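Local coordinates for autophagy protein 5 (Saccharomyces cerevisiae, PDB 2DYO), which acts in autophagic vesicle formation and cytoplasm-to-vacuole transport, and is required for mitophagy and nucleophagy, at residues L48-P53 with T141-F146; V251-Q256 with I260-L265; P221-T226 with E236-D241; Q153-L158 with N193-S198. One frame throughout, in Å; residues are numbered along the deposited sequence.

Contact 1. Residues L48-P53 with T141-F146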
loop_
_atom_site.group_PDB
_atom_site.type_symbol
_atom_site.label_atom_id
_atom_site.label_comp_id
_atom_site.label_asym_id
_atom_site.label_seq_id
_atom_site.Cartn_x
_atom_site.Cartn_y
_atom_site.Cartn_z
ATOM N N LEU A 48 -3.381 3.312 5.712
ATOM C CA LEU A 48 -3.822 3.067 7.082
ATOM C C LEU A 48 -4.516 4.295 7.659
ATOM O O LEU A 48 -5.420 4.192 8.476
ATOM C CB LEU A 48 -2.621 2.697 7.970
ATOM C CG LEU A 48 -1.966 1.328 7.737
ATOM C CD1 LEU A 48 -0.685 1.237 8.566
ATOM C CD2 LEU A 48 -2.928 0.221 8.117
ATOM N N VAL A 49 -4.065 5.464 7.226
ATOM C CA VAL A 49 -4.611 6.727 7.690
ATOM C C VAL A 49 -6.096 6.915 7.355
ATOM O O VAL A 49 -6.785 7.734 7.972
ATOM C CB VAL A 49 -3.756 7.880 7.153
ATOM C CG1 VAL A 49 -4.350 8.458 5.891
ATOM C CG2 VAL A 49 -3.535 8.909 8.244
ATOM N N ASN A 50 -6.604 6.144 6.400
ATOM C CA ASN A 50 -8.019 6.230 6.051
ATOM C C ASN A 50 -8.897 5.647 7.164
ATOM O O ASN A 50 -10.133 5.699 7.091
ATOM C CB ASN A 50 -8.283 5.493 4.739
ATOM C CG ASN A 50 -7.753 6.256 3.547
ATOM O OD1 ASN A 50 -7.629 5.727 2.443
ATOM N ND2 ASN A 50 -7.455 7.529 3.768
ATOM N N TYR A 51 -8.261 5.100 8.197
ATOM C CA TYR A 51 -9.006 4.521 9.303
ATOM C C TYR A 51 -8.958 5.336 10.595
ATOM O O TYR A 51 -9.393 4.865 11.645
ATOM C CB TYR A 51 -8.534 3.080 9.548
ATOM C CG TYR A 51 -8.773 2.217 8.332
ATOM C CD1 TYR A 51 -7.898 2.257 7.247
ATOM C CD2 TYR A 51 -9.948 1.484 8.198
ATOM C CE1 TYR A 51 -8.200 1.604 6.054
ATOM C CE2 TYR A 51 -10.261 0.827 7.014
ATOM C CZ TYR A 51 -9.382 0.898 5.943
ATOM O OH TYR A 51 -9.720 0.304 4.752
ATOM N N MET A 52 -8.443 6.560 10.521
ATOM C CA MET A 52 -8.388 7.412 11.706
ATOM C C MET A 52 -9.786 7.769 12.213
ATOM O O MET A 52 -10.027 7.792 13.423
ATOM C CB MET A 52 -7.594 8.690 11.418
ATOM C CG MET A 52 -6.108 8.446 11.251
ATOM S SD MET A 52 -5.453 7.332 12.519
ATOM C CE MET A 52 -5.719 8.284 14.011
ATOM N N PRO A 53 -10.725 8.066 11.296
ATOM C CA PRO A 53 -12.085 8.408 11.732
ATOM C C PRO A 53 -12.689 7.269 12.550
ATOM O O PRO A 53 -13.310 7.492 13.593
ATOM C CB PRO A 53 -12.823 8.623 10.411
ATOM C CG PRO A 53 -11.752 9.188 9.529
ATOM C CD PRO A 53 -10.576 8.281 9.844
ATOM N N THR A 141 -7.676 16.066 4.722
ATOM C CA THR A 141 -7.355 15.936 3.304
ATOM C C THR A 141 -5.897 15.506 3.145
ATOM O O THR A 141 -5.374 15.464 2.034
ATOM C CB THR A 141 -7.533 17.265 2.546
ATOM O OG1 THR A 141 -6.692 18.262 3.137
ATOM C CG2 THR A 141 -8.984 17.725 2.588
ATOM N N GLN A 142 -5.246 15.193 4.263
ATOM C CA GLN A 142 -3.843 14.778 4.251
ATOM C C GLN A 142 -3.526 13.647 3.268
ATOM O O GLN A 142 -2.586 13.752 2.472
ATOM C CB GLN A 142 -3.396 14.349 5.657
ATOM C CG GLN A 142 -1.993 13.750 5.681
ATOM C CD GLN A 142 -1.565 13.277 7.058
ATOM O OE1 GLN A 142 -2.325 12.617 7.769
ATOM N NE2 GLN A 142 -0.336 13.597 7.432
ATOM N N ALA A 143 -4.293 12.563 3.335
ATOM C CA ALA A 143 -4.063 11.419 2.452
ATOM C C ALA A 143 -4.349 11.773 0.994
ATOM O O ALA A 143 -3.530 11.513 0.109
ATOM C CB ALA A 143 -4.929 10.243 2.885
ATOM N N GLU A 144 -5.511 12.365 0.742
ATOM C CA GLU A 144 -5.871 12.750 -0.618
ATOM C C GLU A 144 -4.821 13.655 -1.253
ATOM O O GLU A 144 -4.435 13.450 -2.409
ATOM C CB GLU A 144 -7.237 13.445 -0.634
ATOM C CG GLU A 144 -7.590 14.069 -1.976
ATOM C CD GLU A 144 -9.014 14.596 -2.022
ATOM O OE1 GLU A 144 -9.519 15.042 -0.966
ATOM O OE2 GLU A 144 -9.618 14.574 -3.120
ATOM N N LYS A 145 -4.354 14.655 -0.510
ATOM C CA LYS A 145 -3.347 15.573 -1.036
ATOM C C LYS A 145 -2.068 14.833 -1.412
ATOM O O LYS A 145 -1.514 15.043 -2.492
ATOM C CB LYS A 145 -3.014 16.671 -0.017
ATOM C CG LYS A 145 -4.082 17.754 0.115
ATOM C CD LYS A 145 -4.205 18.572 -1.164
ATOM C CE LYS A 145 -5.232 19.688 -1.016
ATOM N NZ LYS A 145 -5.376 20.453 -2.288
ATOM N N PHE A 146 -1.598 13.971 -0.519
ATOM C CA PHE A 146 -0.383 13.206 -0.764
ATOM C C PHE A 146 -0.566 12.254 -1.944
ATOM O O PHE A 146 0.296 12.145 -2.816
ATOM C CB PHE A 146 -0.009 12.382 0.470
ATOM C CG PHE A 146 1.256 11.590 0.302
ATOM C CD1 PHE A 146 2.495 12.169 0.555
ATOM C CD2 PHE A 146 1.215 10.281 -0.173
ATOM C CE1 PHE A 146 3.673 11.462 0.337
ATOM C CE2 PHE A 146 2.391 9.566 -0.394
ATOM C CZ PHE A 146 3.615 10.156 -0.142
#
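Val-49 reaches across to the first turn of helix 142-159 with both of its methyl groups. CG1 meets Ala-143 CB at 3.5 Å, a close apolar contact made with a valine whose chi1 of 96° lies well away from a staggered position. CG2 turns to the amide of Gln-142 and lies 3.9 Å from its OE1. The glutamine extends fully to get there, CG standing opposite the backbone N (chi1 173°), and its amide is held by Ala-137 N, which donates to OE1, and by Pro-135 O, which accepts from NE2. The valine therefore packs against an amide whose polar atoms already have partners. The contact joins the ubiquitin-like UblA domain, at the 3-10 segment leading into helix 52-59, to the first helix of the alpha-helical bundle region. Next along, Asn-50 brings ND2 to 3.8 Å from Ala-143 CB, so the alanine methyl touches both neighbours. Trp-177 and Ile-181 of helix 170-182 also pack on this asparagine. Tyr-51 stands at the N-cap position of helix 52-59, and its OH hydrogen-bonds to the backbone of another protein's chain, which Asn-50 also meets through backbone hydrogen bonds.

Contact 2. Residues V251-Q256 with I260-L265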
loop_
_atom_site.group_PDB
_atom_site.type_symbol
_atom_site.label_atom_id
_atom_site.label_comp_id
_atom_site.label_asym_id
_atom_site.label_seq_id
_atom_site.Cartn_x
_atom_site.Cartn_y
_atom_site.Cartn_z
ATOM N N VAL A 251 18.311 -13.110 -4.670
ATOM C CA VAL A 251 17.286 -12.112 -4.416
ATOM C C VAL A 251 15.983 -12.580 -5.036
ATOM O O VAL A 251 15.978 -13.077 -6.159
ATOM C CB VAL A 251 17.629 -10.753 -5.081
ATOM C CG1 VAL A 251 16.692 -9.679 -4.566
ATOM C CG2 VAL A 251 19.076 -10.384 -4.836
ATOM N N MET A 252 14.884 -12.446 -4.302
ATOM C CA MET A 252 13.575 -12.802 -4.842
ATOM C C MET A 252 12.809 -11.490 -4.960
ATOM O O MET A 252 12.879 -10.647 -4.073
ATOM C CB MET A 252 12.817 -13.758 -3.914
ATOM C CG MET A 252 11.365 -13.983 -4.331
ATOM S SD MET A 252 10.529 -15.296 -3.404
ATOM C CE MET A 252 10.315 -14.545 -1.829
ATOM N N VAL A 253 12.104 -11.318 -6.069
ATOM C CA VAL A 253 11.328 -10.113 -6.304
ATOM C C VAL A 253 9.880 -10.383 -5.933
ATOM O O VAL A 253 9.272 -11.314 -6.449
ATOM C CB VAL A 253 11.395 -9.704 -7.778
ATOM C CG1 VAL A 253 10.542 -8.459 -8.022
ATOM C CG2 VAL A 253 12.847 -9.448 -8.163
ATOM N N ILE A 254 9.349 -9.568 -5.028
ATOM C CA ILE A 254 7.969 -9.684 -4.574
ATOM C C ILE A 254 7.208 -8.423 -4.981
ATOM O O ILE A 254 7.612 -7.306 -4.651
ATOM C CB ILE A 254 7.887 -9.811 -3.032
ATOM C CG1 ILE A 254 8.602 -11.081 -2.564
ATOM C CG2 ILE A 254 6.424 -9.809 -2.585
ATOM C CD1 ILE A 254 8.057 -12.363 -3.172
ATOM N N CYS A 255 6.118 -8.610 -5.711
ATOM C CA CYS A 255 5.279 -7.504 -6.150
ATOM C C CYS A 255 3.846 -7.891 -5.826
ATOM O O CYS A 255 3.418 -8.991 -6.157
ATOM C CB CYS A 255 5.427 -7.283 -7.657
ATOM S SG CYS A 255 4.474 -5.909 -8.301
ATOM N N GLN A 256 3.109 -6.997 -5.175
ATOM C CA GLN A 256 1.724 -7.295 -4.830
ATOM C C GLN A 256 1.615 -8.635 -4.098
ATOM O O GLN A 256 0.729 -9.449 -4.383
ATOM C CB GLN A 256 0.856 -7.330 -6.093
ATOM C CG GLN A 256 0.625 -5.962 -6.730
ATOM C CD GLN A 256 -0.402 -5.115 -5.985
ATOM O OE1 GLN A 256 -0.977 -5.545 -4.983
ATOM N NE2 GLN A 256 -0.642 -3.908 -6.482
ATOM N N ILE A 260 7.705 -12.794 -8.506
ATOM C CA ILE A 260 7.771 -12.410 -9.905
ATOM C C ILE A 260 9.039 -12.978 -10.556
ATOM O O ILE A 260 10.147 -12.804 -10.043
ATOM C CB ILE A 260 7.761 -10.868 -10.060
ATOM C CG1 ILE A 260 6.524 -10.274 -9.366
ATOM C CG2 ILE A 260 7.753 -10.493 -11.528
ATOM C CD1 ILE A 260 5.194 -10.717 -9.952
ATOM N N PRO A 261 8.884 -13.682 -11.691
ATOM C CA PRO A 261 10.011 -14.282 -12.421
ATOM C C PRO A 261 10.907 -13.205 -13.035
ATOM O O PRO A 261 10.422 -12.144 -13.421
ATOM C CB PRO A 261 9.325 -15.111 -13.510
ATOM C CG PRO A 261 7.943 -15.351 -12.985
ATOM C CD PRO A 261 7.603 -14.043 -12.321
ATOM N N TRP A 262 12.206 -13.479 -13.146
ATOM C CA TRP A 262 13.123 -12.503 -13.731
ATOM C C TRP A 262 12.843 -12.205 -15.201
ATOM O O TRP A 262 13.178 -11.124 -15.686
ATOM C CB TRP A 262 14.579 -12.961 -13.594
ATOM C CG TRP A 262 15.129 -12.824 -12.211
ATOM C CD1 TRP A 262 15.238 -13.806 -11.271
ATOM C CD2 TRP A 262 15.624 -11.625 -11.600
ATOM N NE1 TRP A 262 15.774 -13.294 -10.110
ATOM C CE2 TRP A 262 16.019 -11.958 -10.285
ATOM C CE3 TRP A 262 15.775 -10.300 -12.037
ATOM C CZ2 TRP A 262 16.555 -11.014 -9.398
ATOM C CZ3 TRP A 262 16.309 -9.360 -11.157
ATOM C CH2 TRP A 262 16.693 -9.724 -9.850
ATOM N N HIS A 263 12.241 -13.149 -15.922
ATOM C CA HIS A 263 11.961 -12.914 -17.336
ATOM C C HIS A 263 10.711 -12.067 -17.559
ATOM O O HIS A 263 10.369 -11.738 -18.694
ATOM C CB HIS A 263 11.835 -14.235 -18.107
ATOM C CG HIS A 263 10.776 -15.156 -17.582
ATOM N ND1 HIS A 263 11.009 -16.057 -16.567
ATOM C CD2 HIS A 263 9.486 -15.337 -17.959
ATOM C CE1 HIS A 263 9.911 -16.759 -16.342
ATOM N NE2 HIS A 263 8.972 -16.342 -17.173
ATOM N N MET A 264 10.025 -11.713 -16.480
ATOM C CA MET A 264 8.823 -10.891 -16.602
ATOM C C MET A 264 9.145 -9.537 -17.226
ATOM O O MET A 264 10.131 -8.894 -16.860
ATOM C CB MET A 264 8.181 -10.690 -15.226
ATOM C CG MET A 264 7.165 -9.565 -15.175
ATOM S SD MET A 264 5.544 -10.109 -14.628
ATOM C CE MET A 264 4.678 -10.115 -16.188
ATOM N N LEU A 265 8.312 -9.113 -18.171
ATOM C CA LEU A 265 8.480 -7.827 -18.851
ATOM C C LEU A 265 8.068 -6.690 -17.920
ATOM O O LEU A 265 6.984 -6.720 -17.332
ATOM C CB LEU A 265 7.620 -7.777 -20.115
ATOM C CG LEU A 265 8.019 -8.708 -21.262
ATOM C CD1 LEU A 265 6.919 -8.729 -22.328
ATOM C CD2 LEU A 265 9.337 -8.237 -21.857
HETATM O O HOH W 1 16.913 -14.785 -7.844
HETATM O O HOH W 2 12.173 -13.279 -8.176
#
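Val-253 and Ile-260 are joined directly by one backbone hydrogen bond, Ile-260 N to Val-253 O, 3.0 Å long. It is fairly straight at the hydrogen (161°), with the donor tilted 22° from the carbonyl plane. Two waters add polar links. One accepts from Val-253 N at 2.9 Å and donates to Ile-260 O at 2.8 Å, spanning the same pair of residues. The other donates to Val-251 O at 2.6 Å and accepts from Trp-262 NE1 at 2.9 Å, lying in the plane of the indole at its edge, so that the ring is tied to the strand through solvent. The side-chain packing is apolar. Ile-260 CG1 sits beside its own backbone N (chi1 -56°), from where it packs on Cys-255 CB at 3.6 Å. Val-253 CG2 lies over one face of the Trp-262 ring, displaced toward the rim, 4.2 Å from CH2. Leu-273 of helix 266-273 touches both Cys-255 and Ile-260, closing over this side. The arrangement is that of a beta hairpin, 251-255 paired antiparallel with the short edge strand 258-260, in the mixed sheet of the ubiquitin-like (beta-grasp) UblB domain.

Contact 3. Residues P221-T226 with E236-D241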
loop_
_atom_site.group_PDB
_atom_site.type_symbol
_atom_site.label_atom_id
_atom_site.label_comp_id
_atom_site.label_asym_id
_atom_site.label_seq_id
_atom_site.Cartn_x
_atom_site.Cartn_y
_atom_site.Cartn_z
ATOM N N PRO A 221 14.750 4.349 -9.135
ATOM C CA PRO A 221 15.619 4.457 -10.308
ATOM C C PRO A 221 14.897 4.949 -11.552
ATOM O O PRO A 221 13.712 4.676 -11.749
ATOM C CB PRO A 221 16.146 3.035 -10.468
ATOM C CG PRO A 221 14.952 2.211 -10.061
ATOM C CD PRO A 221 14.467 2.936 -8.818
ATOM N N THR A 222 15.613 5.693 -12.385
ATOM C CA THR A 222 15.051 6.204 -13.625
ATOM C C THR A 222 15.195 5.093 -14.661
ATOM O O THR A 222 16.303 4.627 -14.928
ATOM C CB THR A 222 15.825 7.437 -14.141
ATOM O OG1 THR A 222 15.822 8.461 -13.143
ATOM C CG2 THR A 222 15.179 7.970 -15.414
ATOM N N ILE A 223 14.078 4.672 -15.239
ATOM C CA ILE A 223 14.094 3.604 -16.231
ATOM C C ILE A 223 13.360 4.019 -17.503
ATOM O O ILE A 223 12.131 4.101 -17.525
ATOM C CB ILE A 223 13.459 2.334 -15.646
ATOM C CG1 ILE A 223 14.310 1.852 -14.463
ATOM C CG2 ILE A 223 13.337 1.255 -16.718
ATOM C CD1 ILE A 223 13.729 0.685 -13.720
ATOM N N SER A 224 14.130 4.290 -18.555
ATOM C CA SER A 224 13.576 4.709 -19.842
ATOM C C SER A 224 12.889 3.545 -20.558
ATOM O O SER A 224 13.407 2.430 -20.583
ATOM C CB SER A 224 14.690 5.281 -20.729
ATOM O OG SER A 224 14.168 5.785 -21.950
ATOM N N MET A 225 11.729 3.810 -21.148
ATOM C CA MET A 225 10.975 2.774 -21.848
ATOM C C MET A 225 10.800 3.060 -23.329
ATOM O O MET A 225 10.295 2.217 -24.073
ATOM C CB MET A 225 9.589 2.617 -21.214
ATOM C CG MET A 225 9.613 2.104 -19.795
ATOM S SD MET A 225 10.321 0.454 -19.706
ATOM C CE MET A 225 9.025 -0.515 -20.490
ATOM N N THR A 226 11.212 4.246 -23.758
ATOM C CA THR A 226 11.065 4.628 -25.151
ATOM C C THR A 226 11.837 3.695 -26.081
ATOM O O THR A 226 13.053 3.584 -25.988
ATOM C CB THR A 226 11.540 6.078 -25.374
ATOM O OG1 THR A 226 10.718 6.974 -24.610
ATOM C CG2 THR A 226 11.449 6.449 -26.848
ATOM N N GLU A 236 18.529 -5.419 -13.986
ATOM C CA GLU A 236 19.208 -6.000 -12.835
ATOM C C GLU A 236 20.199 -5.002 -12.247
ATOM O O GLU A 236 20.582 -5.111 -11.082
ATOM C CB GLU A 236 19.958 -7.274 -13.250
ATOM C CG GLU A 236 21.054 -7.021 -14.287
ATOM C CD GLU A 236 21.762 -8.289 -14.754
ATOM O OE1 GLU A 236 22.569 -8.201 -15.708
ATOM O OE2 GLU A 236 21.523 -9.369 -14.172
ATOM N N GLY A 237 20.609 -4.038 -13.064
ATOM C CA GLY A 237 21.559 -3.032 -12.617
ATOM C C GLY A 237 20.954 -2.040 -11.637
ATOM O O GLY A 237 21.679 -1.384 -10.886
ATOM N N ASP A 238 19.627 -1.926 -11.647
ATOM C CA ASP A 238 18.925 -1.017 -10.744
ATOM C C ASP A 238 18.449 -1.781 -9.519
ATOM O O ASP A 238 18.237 -1.205 -8.453
ATOM C CB ASP A 238 17.714 -0.395 -11.440
ATOM C CG ASP A 238 18.099 0.514 -12.578
ATOM O OD1 ASP A 238 17.620 0.283 -13.706
ATOM O OD2 ASP A 238 18.876 1.463 -12.346
ATOM N N ILE A 239 18.292 -3.089 -9.675
ATOM C CA ILE A 239 17.816 -3.925 -8.588
ATOM C C ILE A 239 18.917 -4.413 -7.663
ATOM O O ILE A 239 18.784 -4.326 -6.447
ATOM C CB ILE A 239 17.041 -5.133 -9.143
ATOM C CG1 ILE A 239 15.811 -4.633 -9.909
ATOM C CG2 ILE A 239 16.655 -6.073 -8.009
ATOM C CD1 ILE A 239 15.022 -5.725 -10.603
ATOM N N LEU A 240 20.000 -4.928 -8.234
ATOM C CA LEU A 240 21.102 -5.437 -7.427
ATOM C C LEU A 240 22.022 -4.293 -7.009
ATOM O O LEU A 240 22.094 -3.265 -7.685
ATOM C CB LEU A 240 21.895 -6.486 -8.214
ATOM C CG LEU A 240 21.065 -7.636 -8.809
ATOM C CD1 LEU A 240 21.981 -8.589 -9.559
ATOM C CD2 LEU A 240 20.318 -8.375 -7.698
ATOM N N ASP A 241 22.711 -4.463 -5.887
ATOM C CA ASP A 241 23.614 -3.423 -5.420
ATOM C C ASP A 241 25.056 -3.755 -5.772
ATOM O O ASP A 241 25.364 -4.865 -6.219
ATOM C CB ASP A 241 23.482 -3.212 -3.903
ATOM C CG ASP A 241 23.759 -4.472 -3.102
ATOM O OD1 ASP A 241 24.609 -5.283 -3.517
ATOM O OD2 ASP A 241 23.133 -4.641 -2.035
HETATM O O HOH W 3 18.756 4.016 -13.515
#
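Asp-238 meets both Pro-221 and Ile-223, and its carboxylate is shared out between them and a water. With CG beside the backbone N and opposite the carbonyl carbon (chi1 -66°), the group projects from the short helix 236-239 onto the extended run Pro-221 to Ile-223. OD2 comes to 3.7 Å from Pro-221 CB, while the aspartate's own CB lies 4.0 Å from Pro-221 CG; the two side chains meet at a slant, ring carbons against the stem of the acid. The other oxygen, OD1, points to Ile-223, whose CG1 is 3.7 Å away. Ile-223 is stretched out beyond CG1 (chi2 175°), which takes CD1 past the same oxygen at 3.9 Å, the two side chains running in opposite directions alongside each other. Leu-205 and Leu-266 also pack on Ile-223, which is buried in the UblB domain. A water donates to Asp-238 OD2 at 2.8 Å and to Thr-222 O at 2.9 Å, spending both of its protons. Without the carboxylate, as with an alanine here, the water on Thr-222 O would probably lose its second acceptor and a gap would open beside Ile-223 CG1. No direct hydrogen bond or salt bridge crosses between the two segments; the acid rests on aliphatic carbon and is joined to the backbone opposite only through water.

Contact 4. Residues Q153-L158 with N193-S198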
loop_
_atom_site.group_PDB
_atom_site.type_symbol
_atom_site.label_atom_id
_atom_site.label_comp_id
_atom_site.label_asym_id
_atom_site.label_seq_id
_atom_site.Cartn_x
_atom_site.Cartn_y
_atom_site.Cartn_z
ATOM N N GLN A 153 3.103 12.957 -10.134
ATOM C CA GLN A 153 4.464 12.550 -10.480
ATOM C C GLN A 153 4.389 11.400 -11.491
ATOM O O GLN A 153 5.127 11.361 -12.475
ATOM C CB GLN A 153 5.220 12.056 -9.244
ATOM C CG GLN A 153 5.435 13.080 -8.155
ATOM C CD GLN A 153 5.996 12.452 -6.886
ATOM O OE1 GLN A 153 7.118 11.931 -6.874
ATOM N NE2 GLN A 153 5.209 12.488 -5.810
ATOM N N VAL A 154 3.494 10.453 -11.222
ATOM C CA VAL A 154 3.314 9.301 -12.098
ATOM C C VAL A 154 2.955 9.744 -13.514
ATOM O O VAL A 154 3.548 9.276 -14.479
ATOM C CB VAL A 154 2.219 8.348 -11.552
ATOM C CG1 VAL A 154 1.849 7.308 -12.593
ATOM C CG2 VAL A 154 2.726 7.662 -10.291
ATOM N N CYS A 155 1.999 10.661 -13.637
ATOM C CA CYS A 155 1.592 11.153 -14.951
ATOM C C CYS A 155 2.809 11.687 -15.705
ATOM O O CYS A 155 3.026 11.363 -16.877
ATOM C CB CYS A 155 0.540 12.260 -14.801
ATOM S SG CYS A 155 -0.104 12.943 -16.353
ATOM N N PHE A 156 3.608 12.493 -15.013
ATOM C CA PHE A 156 4.814 13.073 -15.587
ATOM C C PHE A 156 5.824 12.003 -15.999
ATOM O O PHE A 156 6.438 12.095 -17.060
ATOM C CB PHE A 156 5.474 14.020 -14.589
ATOM C CG PHE A 156 6.718 14.667 -15.113
ATOM C CD1 PHE A 156 6.650 15.605 -16.139
ATOM C CD2 PHE A 156 7.966 14.311 -14.613
ATOM C CE1 PHE A 156 7.805 16.178 -16.662
ATOM C CE2 PHE A 156 9.133 14.880 -15.130
ATOM C CZ PHE A 156 9.051 15.816 -16.158
ATOM N N ILE A 157 6.001 10.997 -15.150
ATOM C CA ILE A 157 6.939 9.915 -15.431
ATOM C C ILE A 157 6.481 9.094 -16.639
ATOM O O ILE A 157 7.277 8.783 -17.532
ATOM C CB ILE A 157 7.090 8.987 -14.194
ATOM C CG1 ILE A 157 7.731 9.776 -13.046
ATOM C CG2 ILE A 157 7.934 7.758 -14.547
ATOM C CD1 ILE A 157 7.690 9.077 -11.693
ATOM N N LEU A 158 5.193 8.767 -16.671
ATOM C CA LEU A 158 4.621 7.982 -17.761
ATOM C C LEU A 158 4.466 8.723 -19.083
ATOM O O LEU A 158 4.784 8.177 -20.140
ATOM C CB LEU A 158 3.248 7.433 -17.360
ATOM C CG LEU A 158 3.188 6.334 -16.298
ATOM C CD1 LEU A 158 1.732 6.098 -15.905
ATOM C CD2 LEU A 158 3.807 5.050 -16.843
ATOM N N ASN A 193 -6.993 5.240 -15.954
ATOM C CA ASN A 193 -6.711 5.017 -17.367
ATOM C C ASN A 193 -6.644 6.336 -18.138
ATOM O O ASN A 193 -5.828 6.490 -19.043
ATOM C CB ASN A 193 -7.767 4.093 -17.974
ATOM C CG ASN A 193 -7.496 2.628 -17.673
ATOM O OD1 ASN A 193 -8.355 1.771 -17.872
ATOM N ND2 ASN A 193 -6.287 2.337 -17.199
ATOM N N LYS A 194 -7.494 7.288 -17.765
ATOM C CA LYS A 194 -7.521 8.596 -18.414
ATOM C C LYS A 194 -6.214 9.351 -18.240
ATOM O O LYS A 194 -5.798 10.090 -19.130
ATOM C CB LYS A 194 -8.641 9.472 -17.844
ATOM C CG LYS A 194 -10.041 9.096 -18.257
ATOM C CD LYS A 194 -11.008 10.228 -17.921
ATOM C CE LYS A 194 -10.568 11.538 -18.573
ATOM N NZ LYS A 194 -11.552 12.639 -18.367
ATOM N N ILE A 195 -5.584 9.181 -17.081
ATOM C CA ILE A 195 -4.328 9.859 -16.786
ATOM C C ILE A 195 -3.241 9.378 -17.728
ATOM O O ILE A 195 -2.360 10.146 -18.112
ATOM C CB ILE A 195 -3.880 9.606 -15.331
ATOM C CG1 ILE A 195 -4.905 10.198 -14.363
ATOM C CG2 ILE A 195 -2.503 10.223 -15.095
ATOM C CD1 ILE A 195 -4.584 9.964 -12.905
ATOM N N SER A 196 -3.305 8.099 -18.089
ATOM C CA SER A 196 -2.339 7.506 -19.010
ATOM C C SER A 196 -2.738 6.098 -19.431
ATOM O O SER A 196 -2.932 5.215 -18.590
ATOM C CB SER A 196 -0.944 7.460 -18.389
ATOM O OG SER A 196 -0.001 6.991 -19.341
ATOM N N SER A 197 -2.856 5.899 -20.739
ATOM C CA SER A 197 -3.223 4.604 -21.298
ATOM C C SER A 197 -2.307 4.284 -22.477
ATOM O O SER A 197 -2.509 3.297 -23.189
ATOM C CB SER A 197 -4.683 4.621 -21.758
ATOM O OG SER A 197 -4.891 5.594 -22.768
ATOM N N SER A 198 -1.302 5.134 -22.673
ATOM C CA SER A 198 -0.333 4.965 -23.751
ATOM C C SER A 198 0.883 4.209 -23.222
ATOM O O SER A 198 0.944 3.888 -22.036
ATOM C CB SER A 198 0.105 6.334 -24.268
ATOM O OG SER A 198 0.777 7.057 -23.251
HETATM O O HOH W 4 3.065 7.700 -22.528
#
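Leu-158 packs along Ser-196, and its side chain can be followed outward from CB. The CB atom itself lies 3.8 Å from Ser-196 OG. Beyond it, CG stands beside the backbone N and opposite the carbonyl carbon (chi1 -70°) and itself meets nothing across the contact; the extended chi2 of 171° brings CD1 back to Ser-196 CB at 3.9 Å. CD1 also has Ser-196 OG at 4.0 Å, so the methyl covers the serine's stem and hydroxyl together. Tyr-270 of helix 266-273 packs on Leu-158 as well. The serine hydroxyl does not depend on the leucine for a partner: it is hydrogen-bonded to Asn-159 OD1, while Asn-159 ND2 bonds to Ile-195 O. One amide thus grips the chain on both sides of the peptide link where helix 185-195 gives way to an extended course. One turn back, Cys-155 CB meets Ile-195 CG2 at 3.7 Å. The thiol, lying opposite its backbone N (chi1 -178°), brings SG to 3.8 Å from that same methyl, so the cysteine touches it with two successive atoms. A water lies between the carbonyl of Leu-158 and the hydroxyl of Ser-198. The arrangement is one of helix packing within the alpha-helical bundle region: the last turns of helix 142-159 rest on the C-terminal end of helix 185-195 and on the chain that leaves it.

Contacts 1 and 4 both use helix 142-159, the first near its start and the other near its end; their centres are 23 Å apart, and Lys-152, the site of isopeptide attachment to ATG12 (not conjugated in this structure), falls between them in sequence. Contact 1 ties this helix to the UblA domain, whereas contact 4 lies within the helical bundle. Contacts 2 and 3 belong to the UblB domain, with centres 14 Å apart, and touch: Val-251 CG2 packs on Leu-240 CD2 at 3.7 Å and Trp-262 CZ3 on Ile-239 CD1 at 3.9 Å. They lie across the chain's centre from contact 1, their centres 30 and 31 Å from it. Contact 4 approaches both contact 1 and contact 3 to about 6 Å between nearest atoms, touching neither.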